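Local coordinates for putative glyoxalase superfamily protein (Ralstonia eutropha, PDB 3IUZ) that probably acts as an iron(II)-dependent 2-oxoadipate dioxygenase/decarboxylase that forms 2-hydroxyglutarate, a member of the glyoxalase clan, at residues R105-L110 with L179-D183; D280-F286 with E295-G300. All coordinates share one frame; numbering follows the deposited sequence. Where two conformers were deposited one is given.

Interaction 1 (R105-L110 with L179-D183); sequences RILRPL and LWQLD
The indole of W180 takes the pyrrolidine of P109 on one face: P109 CB lies 3.7 Å from the centroid of the six-membered ring and 11° off its normal, a CH-pi contact. At the indole edge, in the ring plane, a water accepts the NE1 hydrogen of W180 and donates to R105 O, its oxygen 2.7 Å from R105 O. That carbonyl belongs to a kinked part of helix 101-110: P109, four residues on, has no N-H to offer R105 O, and the water donates to it instead. Beside the indole, the same proline presses on L179, P109 CG coming within 3.4 Å of L179 CG in the conformer given; as L179 has two conformers, this tightness is doubtful. L179 sets CD2 against R105 O and the I106 backbone, while its CD1 meets L110 CD2 at 3.9 Å. L110 CD2 also touches L182 CD2 at 3.8 Å; a leucine CG anti to the backbone N (L182, chi1 179°) carries that branch across. Helices 42-60 and 190-200 close over these leucines. The two helix segments run at 31°, their axes 8.9 Å apart, and no direct hydrogen bond joins them. The guanidinium of R105 turns to D169 instead. Cohesion therefore comes from apolar burial and the proline-indole contact, with solvent bridging R105 O to the indole at the margin.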
loop_
_atom_site.group_PDB
_atom_site.type_symbol
_atom_site.label_atom_id
_atom_site.label_comp_id
_atom_site.label_asym_id
_atom_site.label_seq_id
_atom_site.Cartn_x
_atom_site.Cartn_y
_atom_site.Cartn_z
ATOM N N ARG A 105 7.770 -10.482 6.181
ATOM C CA ARG A 105 7.415 -11.896 6.220
ATOM C C ARG A 105 6.452 -12.327 5.092
ATOM O O ARG A 105 6.331 -13.524 4.832
ATOM C CB ARG A 105 6.814 -12.272 7.557
ATOM C CG ARG A 105 5.346 -11.792 7.746
ATOM C CD ARG A 105 4.815 -11.914 9.155
ATOM N NE ARG A 105 3.514 -11.247 9.284
ATOM C CZ ARG A 105 2.504 -11.644 10.061
ATOM N NH1 ARG A 105 2.581 -12.719 10.842
ATOM N NH2 ARG A 105 1.406 -10.914 10.100
ATOM N N ILE A 106 5.805 -11.344 4.432
ATOM C CA ILE A 106 4.963 -11.555 3.279
ATOM C C ILE A 106 5.719 -11.192 1.996
ATOM O O ILE A 106 5.760 -11.974 1.035
ATOM C CB ILE A 106 3.652 -10.697 3.351
ATOM C CG1 ILE A 106 2.786 -11.043 4.568
ATOM C CG2 ILE A 106 2.857 -10.811 2.045
ATOM C CD1 ILE A 106 1.585 -10.002 4.847
ATOM N N LEU A 107 6.317 -10.000 1.953
ATOM C CA LEU A 107 6.898 -9.523 0.708
ATOM C C LEU A 107 8.126 -10.337 0.294
ATOM O O LEU A 107 8.389 -10.487 -0.893
ATOM C CB LEU A 107 7.336 -8.046 0.837
ATOM C CG LEU A 107 6.198 -7.084 1.209
ATOM C CD1 LEU A 107 6.595 -5.646 1.395
ATOM C CD2 LEU A 107 5.087 -7.178 0.154
ATOM N N ARG A 108 8.898 -10.811 1.281
ATOM C CA ARG A 108 10.156 -11.517 1.003
ATOM C C ARG A 108 9.857 -12.824 0.265
ATOM O O ARG A 108 10.369 -13.014 -0.811
ATOM C CB ARG A 108 10.968 -11.714 2.277
ATOM C CG ARG A 108 11.505 -10.420 2.841
ATOM C CD ARG A 108 12.669 -9.827 2.072
ATOM N NE ARG A 108 13.875 -10.579 2.337
ATOM C CZ ARG A 108 14.661 -11.157 1.449
ATOM N NH1 ARG A 108 14.426 -11.088 0.143
ATOM N NH2 ARG A 108 15.710 -11.858 1.887
ATOM N N PRO A 109 8.966 -13.680 0.784
ATOM C CA PRO A 109 8.680 -14.895 0.011
ATOM C C PRO A 109 7.934 -14.640 -1.326
ATOM O O PRO A 109 7.998 -15.449 -2.247
ATOM C CB PRO A 109 7.831 -15.718 0.977
ATOM C CG PRO A 109 7.291 -14.696 1.971
ATOM C CD PRO A 109 8.368 -13.742 2.137
ATOM N N LEU A 110 7.224 -13.525 -1.457
ATOM C CA LEU A 110 6.691 -13.105 -2.764
ATOM C C LEU A 110 7.760 -12.757 -3.807
ATOM O O LEU A 110 7.451 -12.713 -4.990
ATOM C CB LEU A 110 5.779 -11.916 -2.651
ATOM C CG LEU A 110 4.382 -12.196 -2.073
ATOM C CD1 LEU A 110 3.611 -10.834 -1.855
ATOM C CD2 LEU A 110 3.529 -13.212 -2.886
ATOM N N LEU A 179 2.458 -19.155 0.689
ATOM C CA LEU A 179 3.589 -18.247 0.584
ATOM C C LEU A 179 4.942 -18.983 0.510
ATOM O O LEU A 179 5.774 -18.712 -0.343
ATOM C CB LEU A 179 3.563 -17.344 1.811
ATOM C CG LEU A 179 4.131 -15.956 1.679
ATOM C CD1 LEU A 179 3.689 -15.368 0.342
ATOM C CD2 LEU A 179 3.667 -15.134 2.939
ATOM N N TRP A 180 5.154 -19.942 1.418
ATOM C CA TRP A 180 6.403 -20.673 1.484
ATOM C C TRP A 180 6.535 -21.791 0.444
ATOM O O TRP A 180 7.671 -22.089 0.043
ATOM C CB TRP A 180 6.672 -21.084 2.951
ATOM C CG TRP A 180 6.927 -19.835 3.694
ATOM C CD1 TRP A 180 6.049 -19.113 4.470
ATOM C CD2 TRP A 180 8.093 -19.014 3.561
ATOM N NE1 TRP A 180 6.633 -17.949 4.867
ATOM C CE2 TRP A 180 7.881 -17.859 4.322
ATOM C CE3 TRP A 180 9.302 -19.154 2.869
ATOM C CZ2 TRP A 180 8.836 -16.836 4.413
ATOM C CZ3 TRP A 180 10.243 -18.132 2.956
ATOM C CH2 TRP A 180 10.008 -17.006 3.772
ATOM N N GLN A 181 5.420 -22.368 -0.039
ATOM C CA GLN A 181 5.441 -23.214 -1.248
ATOM C C GLN A 181 5.914 -22.384 -2.453
ATOM O O GLN A 181 6.705 -22.855 -3.280
ATOM C CB GLN A 181 4.047 -23.813 -1.558
ATOM C CG GLN A 181 3.680 -24.870 -0.463
ATOM C CD GLN A 181 2.358 -25.533 -0.673
ATOM O OE1 GLN A 181 1.702 -25.330 -1.713
ATOM N NE2 GLN A 181 1.948 -26.326 0.316
ATOM N N LEU A 182 5.404 -21.158 -2.537
ATOM C CA LEU A 182 5.701 -20.245 -3.631
ATOM C C LEU A 182 7.176 -19.886 -3.580
ATOM O O LEU A 182 7.826 -19.914 -4.605
ATOM C CB LEU A 182 4.853 -18.973 -3.549
ATOM C CG LEU A 182 5.081 -17.903 -4.626
ATOM C CD1 LEU A 182 4.876 -18.445 -6.041
ATOM C CD2 LEU A 182 4.169 -16.684 -4.362
ATOM N N ASP A 183 7.661 -19.549 -2.394
ATOM C CA ASP A 183 9.090 -19.225 -2.242
ATOM C C ASP A 183 9.948 -20.407 -2.680
ATOM O O ASP A 183 10.942 -20.235 -3.351
ATOM C CB ASP A 183 9.423 -18.815 -0.810
ATOM C CG ASP A 183 10.915 -18.746 -0.594
ATOM O OD1 ASP A 183 11.512 -17.729 -0.980
ATOM O OD2 ASP A 183 11.485 -19.721 -0.076
HETATM O O HOH W 1 5.523 -15.671 6.334
HETATM O O HOH W 2 10.475 -16.117 -3.273
#

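Interaction 2 (D280-F286 with E295-G300)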
loop_
_atom_site.group_PDB
_atom_site.type_symbol
_atom_site.label_atom_id
_atom_site.label_comp_id
_atom_site.label_asym_id
_atom_site.label_seq_id
_atom_site.Cartn_x
_atom_site.Cartn_y
_atom_site.Cartn_z
ATOM N N ASP A 280 -8.497 12.067 0.658
ATOM C CA ASP A 280 -9.929 12.108 0.794
ATOM C C ASP A 280 -10.313 11.791 2.239
ATOM O O ASP A 280 -9.759 10.878 2.828
ATOM C CB ASP A 280 -10.497 11.054 -0.181
ATOM C CG ASP A 280 -10.337 11.486 -1.632
ATOM O OD1 ASP A 280 -10.839 12.600 -1.973
ATOM O OD2 ASP A 280 -9.715 10.750 -2.417
ATOM N N THR A 281 -11.276 12.532 2.798
ATOM C CA THR A 281 -11.718 12.339 4.141
ATOM C C THR A 281 -12.564 11.081 4.253
ATOM O O THR A 281 -13.306 10.787 3.350
ATOM C CB THR A 281 -12.528 13.577 4.548
ATOM O OG1 THR A 281 -11.657 14.712 4.428
ATOM C CG2 THR A 281 -13.038 13.497 5.942
ATOM N N VAL A 282 -12.458 10.356 5.362
ATOM C CA VAL A 282 -13.214 9.111 5.553
ATOM C C VAL A 282 -13.910 9.145 6.887
ATOM O O VAL A 282 -13.474 9.820 7.795
ATOM C CB VAL A 282 -12.288 7.840 5.465
ATOM C CG1 VAL A 282 -11.766 7.660 4.071
ATOM C CG2 VAL A 282 -11.105 7.945 6.442
ATOM N N ARG A 283 -14.980 8.382 7.002
ATOM C CA ARG A 283 -15.764 8.337 8.219
ATOM C C ARG A 283 -15.305 7.093 9.001
ATOM O O ARG A 283 -15.226 5.990 8.451
ATOM C CB ARG A 283 -17.234 8.266 7.830
ATOM C CG ARG A 283 -18.206 8.442 8.913
ATOM C CD ARG A 283 -18.575 9.868 9.129
ATOM N NE ARG A 283 -19.607 9.987 10.154
ATOM C CZ ARG A 283 -19.768 11.037 10.960
ATOM N NH1 ARG A 283 -18.959 12.102 10.897
ATOM N NH2 ARG A 283 -20.749 11.016 11.856
ATOM N N ARG A 284 -14.990 7.288 10.267
ATOM C CA ARG A 284 -14.453 6.244 11.110
ATOM C C ARG A 284 -15.128 6.239 12.459
ATOM O O ARG A 284 -15.605 7.282 12.959
ATOM C CB ARG A 284 -12.939 6.434 11.308
ATOM C CG ARG A 284 -12.106 6.291 10.043
ATOM C CD ARG A 284 -12.074 4.827 9.514
ATOM N NE ARG A 284 -11.295 4.730 8.280
ATOM C CZ ARG A 284 -11.788 4.486 7.077
ATOM N NH1 ARG A 284 -13.077 4.290 6.917
ATOM N NH2 ARG A 284 -11.002 4.434 6.017
ATOM N N GLN A 285 -15.137 5.052 13.063
ATOM C CA GLN A 285 -15.706 4.871 14.378
ATOM C C GLN A 285 -14.658 4.960 15.479
ATOM O O GLN A 285 -13.510 4.597 15.313
ATOM C CB GLN A 285 -16.410 3.523 14.458
ATOM C CG GLN A 285 -17.617 3.439 13.550
ATOM C CD GLN A 285 -18.237 2.072 13.533
ATOM O OE1 GLN A 285 -17.547 1.051 13.513
ATOM N NE2 GLN A 285 -19.548 2.043 13.523
ATOM N N PHE A 286 -15.094 5.437 16.619
ATOM C CA PHE A 286 -14.310 5.541 17.818
ATOM C C PHE A 286 -15.149 5.208 19.055
ATOM O O PHE A 286 -16.365 5.295 19.031
ATOM C CB PHE A 286 -13.800 6.955 18.017
ATOM C CG PHE A 286 -12.949 7.447 16.919
ATOM C CD1 PHE A 286 -13.518 7.990 15.778
ATOM C CD2 PHE A 286 -11.554 7.401 17.016
ATOM C CE1 PHE A 286 -12.707 8.490 14.749
ATOM C CE2 PHE A 286 -10.765 7.884 16.006
ATOM C CZ PHE A 286 -11.349 8.440 14.857
ATOM N N GLU A 295 -18.615 8.695 15.757
ATOM C CA GLU A 295 -17.977 8.721 14.452
ATOM C C GLU A 295 -17.324 10.054 14.242
ATOM O O GLU A 295 -17.805 11.052 14.727
ATOM C CB GLU A 295 -19.009 8.476 13.350
ATOM C CG GLU A 295 -19.631 7.077 13.398
ATOM C CD GLU A 295 -20.339 6.707 12.118
ATOM O OE1 GLU A 295 -20.740 7.620 11.357
ATOM O OE2 GLU A 295 -20.470 5.497 11.848
ATOM N N ARG A 296 -16.243 10.067 13.486
ATOM C CA ARG A 296 -15.615 11.301 13.086
ATOM C C ARG A 296 -15.110 11.149 11.659
ATOM O O ARG A 296 -14.853 10.041 11.185
ATOM C CB ARG A 296 -14.428 11.613 13.993
ATOM C CG ARG A 296 -14.786 12.012 15.384
ATOM C CD ARG A 296 -15.290 13.449 15.403
ATOM N NE ARG A 296 -15.348 13.955 16.755
ATOM C CZ ARG A 296 -16.256 13.614 17.655
ATOM N NH1 ARG A 296 -17.217 12.730 17.379
ATOM N NH2 ARG A 296 -16.203 14.166 18.860
ATOM N N ASP A 297 -14.948 12.291 11.003
ATOM C CA ASP A 297 -14.395 12.367 9.658
ATOM C C ASP A 297 -12.905 12.646 9.793
ATOM O O ASP A 297 -12.502 13.617 10.441
ATOM C CB ASP A 297 -15.071 13.479 8.864
ATOM C CG ASP A 297 -16.584 13.286 8.796
ATOM O OD1 ASP A 297 -17.041 12.411 8.032
ATOM O OD2 ASP A 297 -17.287 14.011 9.512
ATOM N N VAL A 298 -12.075 11.770 9.222
ATOM C CA VAL A 298 -10.636 11.898 9.462
ATOM C C VAL A 298 -9.954 11.727 8.102
ATOM O O VAL A 298 -10.583 11.253 7.176
ATOM C CB VAL A 298 -10.144 10.820 10.477
ATOM C CG1 VAL A 298 -10.741 11.018 11.842
ATOM C CG2 VAL A 298 -10.400 9.359 9.938
ATOM N N PRO A 299 -8.671 12.103 7.982
ATOM C CA PRO A 299 -7.989 11.924 6.701
ATOM C C PRO A 299 -7.820 10.455 6.368
ATOM O O PRO A 299 -7.437 9.675 7.235
ATOM C CB PRO A 299 -6.626 12.558 6.939
ATOM C CG PRO A 299 -6.822 13.488 8.016
ATOM C CD PRO A 299 -7.846 12.865 8.924
ATOM N N GLY A 300 -8.097 10.109 5.109
ATOM C CA GLY A 300 -7.964 8.768 4.639
ATOM C C GLY A 300 -6.657 8.699 3.850
ATOM O O GLY A 300 -5.619 9.235 4.243
#
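A beta hairpin formed by strands 281-287 and 293-306 holds this contact, and a salt-bridge network lies across one of its faces. R283 reaches over to the opposite strand, its CG anti to the backbone N (chi1 -170°) and its chain bent at chi2. There R283 NE bonds E295 OE1 at 2.9 Å, meeting the oxygen on its anti side and 33° out of the carboxylate plane. The NH1 of R283 makes a weak bond to D297 OD2, also 2.9 Å, at the guanidinium edge. E295 CB sits over one face of the same group, so two acids and an aliphatic carbon restrict its rotation; the arginine's charge probably offsets the two carboxylates. Q285 lies alongside E295, pointing the same way. The strands are antiparallel: V282 with V298 and R284 with R296 are hydrogen-bonded pairs, and R283 with D297 and Q285 with E295 are non-hydrogen-bonded ones. V282 N to V298 O is 2.8 Å and nearly straight at 171°, and the return bond from V298 N to V282 O matches it. Past P299, where strand 293-306 is interrupted, G300 N bonds D280 O. The face bearing V282, R284, R296 and V298 turns toward helices 213-222 and 224-232. V298 CG2 is 3.5 Å from R284 CG, where the arginine chain crosses it at about a right angle. The R284 guanidinium has V282 CG2 over one face and forms a salt bridge to E232 through NE. Closer to the hairpin turn, F286 presents its ring edge to V298 CG1, F286 CZ being 4.0 Å from that methyl, while R296 CB approaches F286 CE1 at 3.6 Å. Y216 meets the phenylalanine ring from helix 213-222.

Interaction 1 and interaction 2 lie on opposite sides of the chain's centre, their centres about 17 and 19 Å from it; the two centres are about 33 Å apart and their nearest atoms about 19 Å, so they do not touch. Interaction 1 closes in sequence before interaction 2 opens. One joins two helices, the other two strands of a hairpin in the mixed sheet, and all four segments belong to the dioxygenase/decarboxylase region of the chain. Neither contact contains a metal. Beside 179-183, a hexaethylene glycol, probably from the crystallisation liquor, comes within about 3 Å of the D183 side chain.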